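Local coordinates for alpha-L-rhamnosidase (Klebsiella oxytoca, PDB 4XHC), which probably hydrolyses terminal alpha-L-rhamnose from rhamnosides, as a family 78 glycoside hydrolase that holds rhamnose in a pocket of its helical catalytic domain, at residues A369-Y377 with I434-G442; R447-E455 with A475-E484. All blocks are in the same frame, centred on the assembly; numbering follows the deposited sequence.

Interaction 1 of 2, residues A369-Y377 with I434-G442; sequences AAAQGVLIY and IWLVLAEVG
A first torsion of -177° turns the Y377 ring beside its own carbonyl carbon and across to W435, which projects toward helix 368-389. The two rings meet edge to face: the CZ3 corner of W435 points at one face of Y377, the planes stand at 84°, and CZ3 lies 4.0 Å from Y377 CG. V374 supplies the next contact. Its CG2, set beside the backbone N, sits over the middle of the six-membered ring of W435 as a CH-pi partner, 3.4 Å from the ring centroid. L438 CD1 lies over the opposite face, nearer the rim, leaving the indole between two aliphatic groups. W435 is thus a knob in the hole made by A370, G373, V374 and Y377, and the small A370 and G373 suit the floor of that hole. Here the helical segments 369-377 and 434-438 run in nearly the same direction, 23° apart, their axes approaching to 7.6 Å. G373 suits this close approach, having no side chain on the face turned to the other helix; its CA lies 4.5 Å from L436 CA. Further along, I376 CG2 packs on A439 CB at 3.7 Å, and I376 CD1 meets V441 CG2 just past E440, where positive phi marks the Schellman end of the helix. Q372 turns its amide to V349, G347 and L404. What joins these two helices of the six-hairpin catalytic domain is therefore apolar and aromatic, and dispersion and the close fit round W435 probably account for most of it.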
loop_
_atom_site.group_PDB
_atom_site.type_symbol
_atom_site.label_atom_id
_atom_site.label_comp_id
_atom_site.label_asym_id
_atom_site.label_seq_id
_atom_site.Cartn_x
_atom_site.Cartn_y
_atom_site.Cartn_z
ATOM N N ALA A 369 -24.362 39.219 12.249
ATOM C CA ALA A 369 -25.515 39.132 13.160
ATOM C C ALA A 369 -25.499 37.845 13.987
ATOM O O ALA A 369 -25.773 37.869 15.177
ATOM C CB ALA A 369 -26.820 39.243 12.385
ATOM N N ALA A 370 -25.192 36.721 13.344
ATOM C CA ALA A 370 -25.094 35.444 14.042
ATOM C C ALA A 370 -24.009 35.490 15.105
ATOM O O ALA A 370 -24.211 35.002 16.203
ATOM C CB ALA A 370 -24.826 34.312 13.059
ATOM N N ALA A 371 -22.862 36.079 14.774
ATOM C CA ALA A 371 -21.774 36.250 15.733
ATOM C C ALA A 371 -22.183 37.126 16.929
ATOM O O ALA A 371 -21.828 36.834 18.067
ATOM C CB ALA A 371 -20.560 36.846 15.044
ATOM N N GLN A 372 -22.932 38.189 16.671
ATOM C CA GLN A 372 -23.460 39.021 17.742
ATOM C C GLN A 372 -24.303 38.170 18.692
ATOM O O GLN A 372 -24.204 38.308 19.916
ATOM C CB GLN A 372 -24.302 40.159 17.159
ATOM C CG GLN A 372 -24.856 41.151 18.182
ATOM C CD GLN A 372 -23.858 42.202 18.635
ATOM O OE1 GLN A 372 -22.774 42.334 18.080
ATOM N NE2 GLN A 372 -24.251 42.995 19.621
ATOM N N GLY A 373 -25.135 37.302 18.129
ATOM C CA GLY A 373 -25.982 36.420 18.916
ATOM C C GLY A 373 -25.184 35.403 19.714
ATOM O O GLY A 373 -25.525 35.082 20.847
ATOM N N VAL A 374 -24.114 34.887 19.133
ATOM C CA VAL A 374 -23.303 33.912 19.847
ATOM C C VAL A 374 -22.622 34.577 21.041
ATOM O O VAL A 374 -22.533 33.994 22.117
ATOM C CB VAL A 374 -22.282 33.232 18.913
ATOM C CG1 VAL A 374 -21.262 32.427 19.708
ATOM C CG2 VAL A 374 -23.006 32.327 17.922
ATOM N N LEU A 375 -22.165 35.804 20.853
ATOM C CA LEU A 375 -21.530 36.549 21.924
ATOM C C LEU A 375 -22.489 36.753 23.091
ATOM O O LEU A 375 -22.138 36.513 24.244
ATOM C CB LEU A 375 -21.038 37.905 21.401
ATOM C CG LEU A 375 -20.395 38.832 22.429
ATOM C CD1 LEU A 375 -19.239 38.132 23.126
ATOM C CD2 LEU A 375 -19.931 40.108 21.751
ATOM N N ILE A 376 -23.700 37.202 22.782
ATOM C CA ILE A 376 -24.714 37.461 23.806
ATOM C C ILE A 376 -25.140 36.167 24.505
ATOM O O ILE A 376 -25.370 36.151 25.709
ATOM C CB ILE A 376 -25.949 38.152 23.194
ATOM C CG1 ILE A 376 -25.576 39.559 22.721
ATOM C CG2 ILE A 376 -27.089 38.221 24.205
ATOM C CD1 ILE A 376 -26.617 40.205 21.834
ATOM N N TYR A 377 -25.247 35.090 23.738
ATOM C CA TYR A 377 -25.598 33.778 24.279
ATOM C C TYR A 377 -24.557 33.300 25.288
ATOM O O TYR A 377 -24.906 32.813 26.367
ATOM C CB TYR A 377 -25.727 32.756 23.135
ATOM C CG TYR A 377 -26.169 31.379 23.573
ATOM C CD1 TYR A 377 -25.239 30.420 23.934
ATOM C CD2 TYR A 377 -27.520 31.037 23.619
ATOM C CE1 TYR A 377 -25.639 29.161 24.343
ATOM C CE2 TYR A 377 -27.929 29.784 24.021
ATOM C CZ TYR A 377 -26.983 28.850 24.383
ATOM O OH TYR A 377 -27.360 27.597 24.789
ATOM N N ILE A 434 -31.922 32.747 13.990
ATOM C CA ILE A 434 -31.812 31.648 14.944
ATOM C C ILE A 434 -30.972 32.076 16.142
ATOM O O ILE A 434 -31.381 31.880 17.286
ATOM C CB ILE A 434 -31.190 30.399 14.267
ATOM C CG1 ILE A 434 -32.169 29.806 13.247
ATOM C CG2 ILE A 434 -30.824 29.341 15.292
ATOM C CD1 ILE A 434 -31.530 28.852 12.261
ATOM N N TRP A 435 -29.810 32.667 15.868
ATOM C CA TRP A 435 -28.865 32.993 16.930
ATOM C C TRP A 435 -29.301 34.179 17.767
ATOM O O TRP A 435 -29.086 34.188 18.975
ATOM C CB TRP A 435 -27.448 33.204 16.381
ATOM C CG TRP A 435 -26.690 31.939 16.346
ATOM C CD1 TRP A 435 -26.329 31.216 15.238
ATOM C CD2 TRP A 435 -26.236 31.195 17.474
ATOM N NE1 TRP A 435 -25.660 30.078 15.615
ATOM C CE2 TRP A 435 -25.591 30.038 16.982
ATOM C CE3 TRP A 435 -26.319 31.385 18.856
ATOM C CZ2 TRP A 435 -25.022 29.078 17.831
ATOM C CZ3 TRP A 435 -25.753 30.427 19.704
ATOM C CH2 TRP A 435 -25.114 29.292 19.187
ATOM N N LEU A 436 -29.921 35.174 17.151
ATOM C CA LEU A 436 -30.403 36.321 17.925
ATOM C C LEU A 436 -31.678 36.006 18.715
ATOM O O LEU A 436 -31.985 36.693 19.687
ATOM C CB LEU A 436 -30.578 37.551 17.034
ATOM C CG LEU A 436 -29.242 38.169 16.597
ATOM C CD1 LEU A 436 -29.436 39.155 15.455
ATOM C CD2 LEU A 436 -28.521 38.845 17.759
ATOM N N VAL A 437 -32.408 34.971 18.317
ATOM C CA VAL A 437 -33.498 34.459 19.141
ATOM C C VAL A 437 -32.953 33.651 20.332
ATOM O O VAL A 437 -33.478 33.738 21.436
ATOM C CB VAL A 437 -34.509 33.631 18.309
ATOM C CG1 VAL A 437 -35.477 32.848 19.198
ATOM C CG2 VAL A 437 -35.281 34.550 17.383
ATOM N N LEU A 438 -31.908 32.863 20.112
ATOM C CA LEU A 438 -31.310 32.108 21.203
ATOM C C LEU A 438 -30.656 33.036 22.217
ATOM O O LEU A 438 -30.601 32.733 23.406
ATOM C CB LEU A 438 -30.288 31.102 20.661
ATOM C CG LEU A 438 -30.865 29.894 19.915
ATOM C CD1 LEU A 438 -29.742 29.100 19.276
ATOM C CD2 LEU A 438 -31.673 29.002 20.847
ATOM N N ALA A 439 -30.169 34.169 21.734
ATOM C CA ALA A 439 -29.538 35.183 22.576
ATOM C C ALA A 439 -30.526 35.924 23.477
ATOM O O ALA A 439 -30.117 36.647 24.391
ATOM C CB ALA A 439 -28.801 36.177 21.695
ATOM N N GLU A 440 -31.816 35.758 23.190
ATOM C CA GLU A 440 -32.910 36.370 23.951
ATOM C C GLU A 440 -32.907 37.893 23.826
ATOM O O GLU A 440 -33.156 38.600 24.794
ATOM C CB GLU A 440 -32.900 35.916 25.422
ATOM C CG GLU A 440 -32.876 34.406 25.603
ATOM C CD GLU A 440 -33.439 33.952 26.937
ATOM O OE1 GLU A 440 -33.030 34.499 27.988
ATOM O OE2 GLU A 440 -34.296 33.037 26.930
ATOM N N VAL A 441 -32.611 38.383 22.623
ATOM C CA VAL A 441 -32.729 39.807 22.311
ATOM C C VAL A 441 -34.213 40.109 22.133
ATOM O O VAL A 441 -34.943 39.285 21.594
ATOM C CB VAL A 441 -31.951 40.160 21.024
ATOM C CG1 VAL A 441 -32.192 41.602 20.617
ATOM C CG2 VAL A 441 -30.461 39.904 21.206
ATOM N N GLY A 442 -34.663 41.273 22.597
ATOM C CA GLY A 442 -36.058 41.676 22.423
ATOM C C GLY A 442 -36.990 41.016 23.415
ATOM O O GLY A 442 -36.577 40.663 24.504
#

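Interaction 2 of 2, residues R447-E455 with A475-E484. With SO4 (sulfate ion), chain D.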
loop_
_atom_site.group_PDB
_atom_site.type_symbol
_atom_site.label_atom_id
_atom_site.label_comp_id
_atom_site.label_asym_id
_atom_site.label_seq_id
_atom_site.Cartn_x
_atom_site.Cartn_y
_atom_site.Cartn_z
ATOM N N ARG A 447 -39.847 37.312 19.604
ATOM C CA ARG A 447 -39.084 36.131 19.219
ATOM C C ARG A 447 -39.960 35.024 18.649
ATOM O O ARG A 447 -39.580 34.349 17.707
ATOM C CB ARG A 447 -38.292 35.624 20.422
ATOM C CG ARG A 447 -37.036 36.438 20.695
ATOM C CD ARG A 447 -36.245 35.929 21.898
ATOM N NE ARG A 447 -36.338 36.846 23.037
ATOM C CZ ARG A 447 -36.676 36.504 24.271
ATOM N NH1 ARG A 447 -36.949 35.240 24.582
ATOM N NH2 ARG A 447 -36.737 37.436 25.206
ATOM N N ARG A 448 -41.135 34.834 19.228
ATOM C CA ARG A 448 -42.090 33.879 18.692
ATOM C C ARG A 448 -42.565 34.328 17.304
ATOM O O ARG A 448 -42.646 33.511 16.395
ATOM C CB ARG A 448 -43.260 33.705 19.654
ATOM C CG ARG A 448 -44.113 32.478 19.398
ATOM C CD ARG A 448 -45.143 32.348 20.490
ATOM N NE ARG A 448 -46.239 31.453 20.110
ATOM C CZ ARG A 448 -46.500 30.266 20.668
ATOM N NH1 ARG A 448 -45.744 29.765 21.652
ATOM N NH2 ARG A 448 -47.538 29.562 20.240
ATOM N N GLU A 449 -42.862 35.621 17.147
ATOM C CA GLU A 449 -43.185 36.225 15.830
ATOM C C GLU A 449 -42.084 36.014 14.780
ATOM O O GLU A 449 -42.391 35.840 13.600
ATOM C CB GLU A 449 -43.453 37.757 15.956
ATOM C CG GLU A 449 -44.743 38.185 16.689
ATOM C CD GLU A 449 -44.817 39.690 17.024
ATOM O OE1 GLU A 449 -45.727 40.087 17.798
ATOM O OE2 GLU A 449 -43.968 40.475 16.533
ATOM N N ILE A 450 -40.818 36.027 15.192
ATOM C CA ILE A 450 -39.714 35.750 14.258
ATOM C C ILE A 450 -39.714 34.290 13.758
ATOM O O ILE A 450 -39.473 34.037 12.575
ATOM C CB ILE A 450 -38.339 36.101 14.876
ATOM C CG1 ILE A 450 -38.178 37.616 14.983
ATOM C CG2 ILE A 450 -37.181 35.541 14.044
ATOM C CD1 ILE A 450 -37.079 38.038 15.931
ATOM N N MET A 451 -39.984 33.338 14.651
ATOM C CA MET A 451 -39.987 31.930 14.277
ATOM C C MET A 451 -41.166 31.617 13.358
ATOM O O MET A 451 -41.041 30.795 12.449
ATOM C CB MET A 451 -40.031 31.025 15.508
ATOM C CG MET A 451 -38.904 31.233 16.513
ATOM S SD MET A 451 -37.215 31.170 15.879
ATOM C CE MET A 451 -37.110 29.472 15.313
ATOM N N ARG A 452 -42.301 32.278 13.586
ATOM C CA ARG A 452 -43.437 32.220 12.653
ATOM C C ARG A 452 -43.111 32.850 11.305
ATOM O O ARG A 452 -43.600 32.402 10.272
ATOM C CB ARG A 452 -44.663 32.945 13.216
ATOM C CG ARG A 452 -45.323 32.269 14.393
ATOM C CD ARG A 452 -45.734 30.858 14.032
ATOM N NE ARG A 452 -46.630 30.280 15.021
ATOM C CZ ARG A 452 -46.939 28.988 15.088
ATOM N NH1 ARG A 452 -46.427 28.115 14.219
ATOM N NH2 ARG A 452 -47.757 28.558 16.037
ATOM N N ASN A 453 -42.284 33.882 11.321
ATOM C CA ASN A 453 -41.885 34.550 10.098
ATOM C C ASN A 453 -40.966 33.661 9.229
ATOM O O ASN A 453 -41.035 33.712 8.005
ATOM C CB ASN A 453 -41.212 35.886 10.440
ATOM C CG ASN A 453 -41.313 36.902 9.330
ATOM O OD1 ASN A 453 -42.152 36.784 8.446
ATOM N ND2 ASN A 453 -40.451 37.907 9.364
ATOM N N LEU A 454 -40.129 32.835 9.853
ATOM C CA LEU A 454 -39.312 31.868 9.107
ATOM C C LEU A 454 -40.165 30.827 8.398
ATOM O O LEU A 454 -39.857 30.412 7.285
ATOM C CB LEU A 454 -38.367 31.132 10.031
ATOM C CG LEU A 454 -37.299 31.961 10.756
ATOM C CD1 LEU A 454 -36.613 31.102 11.799
ATOM C CD2 LEU A 454 -36.263 32.520 9.802
ATOM N N GLU A 455 -41.260 30.445 9.037
ATOM C CA GLU A 455 -42.125 29.367 8.606
ATOM C C GLU A 455 -42.978 29.837 7.431
ATOM O O GLU A 455 -43.186 29.106 6.479
ATOM C CB GLU A 455 -42.995 28.938 9.805
ATOM C CG GLU A 455 -44.402 28.436 9.511
ATOM C CD GLU A 455 -45.179 28.031 10.769
ATOM O OE1 GLU A 455 -44.578 27.862 11.861
ATOM O OE2 GLU A 455 -46.413 27.886 10.654
ATOM N N ALA A 475 -34.344 26.921 19.183
ATOM C CA ALA A 475 -35.068 28.186 19.144
ATOM C C ALA A 475 -36.581 27.963 19.130
ATOM O O ALA A 475 -37.322 28.682 19.801
ATOM C CB ALA A 475 -34.639 29.021 17.949
ATOM N N LEU A 476 -37.042 26.972 18.380
ATOM C CA LEU A 476 -38.464 26.641 18.376
ATOM C C LEU A 476 -38.938 26.277 19.779
ATOM O O LEU A 476 -39.935 26.814 20.258
ATOM C CB LEU A 476 -38.764 25.504 17.396
ATOM C CG LEU A 476 -38.665 25.871 15.910
ATOM C CD1 LEU A 476 -38.664 24.623 15.041
ATOM C CD2 LEU A 476 -39.801 26.792 15.493
ATOM N N LEU A 477 -38.212 25.380 20.443
ATOM C CA LEU A 477 -38.578 24.941 21.802
ATOM C C LEU A 477 -38.572 26.103 22.807
ATOM O O LEU A 477 -39.489 26.230 23.614
ATOM C CB LEU A 477 -37.653 23.807 22.277
ATOM C CG LEU A 477 -37.849 22.448 21.587
ATOM C CD1 LEU A 477 -36.773 21.451 22.002
ATOM C CD2 LEU A 477 -39.233 21.875 21.877
ATOM N N GLN A 478 -37.550 26.952 22.733
ATOM C CA GLN A 478 -37.425 28.113 23.616
ATOM C C GLN A 478 -38.628 29.064 23.505
ATOM O O GLN A 478 -39.019 29.677 24.492
ATOM C CB GLN A 478 -36.123 28.855 23.301
ATOM C CG GLN A 478 -35.806 30.043 24.185
ATOM C CD GLN A 478 -34.679 30.893 23.618
ATOM O OE1 GLN A 478 -33.526 30.471 23.577
ATOM N NE2 GLN A 478 -35.013 32.107 23.184
ATOM N N CYS A 479 -39.221 29.170 22.318
ATOM C CA CYS A 479 -40.390 30.012 22.114
ATOM C C CYS A 479 -41.707 29.260 22.331
ATOM O O CYS A 479 -42.783 29.784 22.026
ATOM C CB CYS A 479 -40.366 30.612 20.710
ATOM S SG CYS A 479 -38.874 31.566 20.326
ATOM N N GLY A 480 -41.636 28.045 22.873
ATOM C CA GLY A 480 -42.831 27.266 23.193
ATOM C C GLY A 480 -43.520 26.668 21.980
ATOM O O GLY A 480 -44.685 26.307 22.063
ATOM N N LEU A 481 -42.805 26.552 20.859
ATOM C CA LEU A 481 -43.358 25.974 19.628
ATOM C C LEU A 481 -42.983 24.494 19.544
ATOM O O LEU A 481 -42.224 24.080 18.660
ATOM C CB LEU A 481 -42.844 26.730 18.407
ATOM C CG LEU A 481 -43.303 28.177 18.325
ATOM C CD1 LEU A 481 -42.520 28.940 17.263
ATOM C CD2 LEU A 481 -44.797 28.238 18.051
ATOM N N ARG A 482 -43.552 23.710 20.463
ATOM C CA ARG A 482 -43.158 22.319 20.687
ATOM C C ARG A 482 -43.597 21.390 19.545
ATOM O O ARG A 482 -42.807 20.585 19.057
ATOM C CB ARG A 482 -43.728 21.846 22.028
ATOM C CG ARG A 482 -43.253 20.481 22.522
ATOM C CD ARG A 482 -44.195 19.942 23.603
ATOM N NE ARG A 482 -44.016 18.508 23.831
ATOM C CZ ARG A 482 -43.042 17.970 24.566
ATOM N NH1 ARG A 482 -42.133 18.738 25.173
ATOM N NH2 ARG A 482 -42.964 16.650 24.695
ATOM N N ASP A 483 -44.852 21.497 19.120
ATOM C CA ASP A 483 -45.354 20.687 18.006
ATOM C C ASP A 483 -44.572 20.946 16.709
ATOM O O ASP A 483 -44.306 20.017 15.941
ATOM C CB ASP A 483 -46.849 20.946 17.787
ATOM C CG ASP A 483 -47.720 20.353 18.894
ATOM O OD1 ASP A 483 -47.427 19.233 19.373
ATOM O OD2 ASP A 483 -48.716 21.003 19.276
ATOM N N GLU A 484 -44.202 22.206 16.486
ATOM C CA GLU A 484 -43.430 22.609 15.308
ATOM C C GLU A 484 -42.011 22.025 15.347
ATOM O O GLU A 484 -41.448 21.696 14.309
ATOM C CB GLU A 484 -43.362 24.142 15.191
ATOM C CG GLU A 484 -44.680 24.845 14.838
ATOM C CD GLU A 484 -45.725 24.888 15.968
ATOM O OE1 GLU A 484 -45.428 24.509 17.135
ATOM O OE2 GLU A 484 -46.868 25.314 15.679
HETATM S S SO4 D . -48.979 31.911 17.523
HETATM O O1 SO4 D . -50.279 31.392 17.975
HETATM O O2 SO4 D . -49.160 32.279 16.094
HETATM O O3 SO4 D . -48.599 33.018 18.417
HETATM O O4 SO4 D . -47.854 30.967 17.696
#
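L481 CD2 lies over one face of both the R448 and the R452 guanidinium groups, central on R448 at 3.7 Å above the plane and nearer the rim on R452. The edges are polar. A sulfate, probably taken up from the crystallisation liquor, lies at the edge of both groups, and its O4 accepts hydrogen bonds from NE and NH2 of each arginine; R448 NH2 reaches O4 at 2.9 Å. The paired guanidinium groups suit an anion, whose charge probably offsets part of theirs. R452 NH1 turns from it to two carboxylates: it bonds E455 OE1 in the guanidinium plane at 3.0 Å, and E484 OE2, 3.2 Å away, from above the carboxylate plane. One arginine thus joins two glutamates in a salt-bridge network and probably eases the repulsion between them. Segment 475-484 spans the end of helix 466-478, a short turn and the start of helix 482-498, and a Schellman motif closes the first helix: G480, with positive phi, bonds back to L477, and L481 N to L476 O. The long, extended R448 reaches this helix end, where NH1 donates to C479 O at 3.0 Å; NH1 lies in the carbonyl plane of C479, while that oxygen sits 29° out of the guanidinium plane. A cation probably suits the partial negative charge there. On the buried side M451 packs against the other segment. Its flexible thioether bends at chi2 and chi3 (-53° and -64°), laying CE against A475 CB at 3.6 Å and L476 CD2 at 3.8 Å, while CG packs on C479 SG and CB on L481 CD1.

How the interactions relate
Interactions 1 and 2 lie side by side in the catalytic domain, centres about 15 Å apart, and meet where helix 430-438 ends. There Q478 NE2 of interaction 2 takes V437 O of interaction 1 at 2.8 Å, and R447 NE reaches V441 O at 3.2 Å, so the carbonyls at and after the helix end find donors on both segments of interaction 2. V437 against C479 and L438 against Q478 add packing. W435 also meets the ring of H471, on helix 466-478, the helix that carries part of interaction 2. Interaction 1 is the buried one, its W435 side chain about 12 Å from the bound rhamnose but not part of its pocket; interaction 2 reaches the surface at its sulfate.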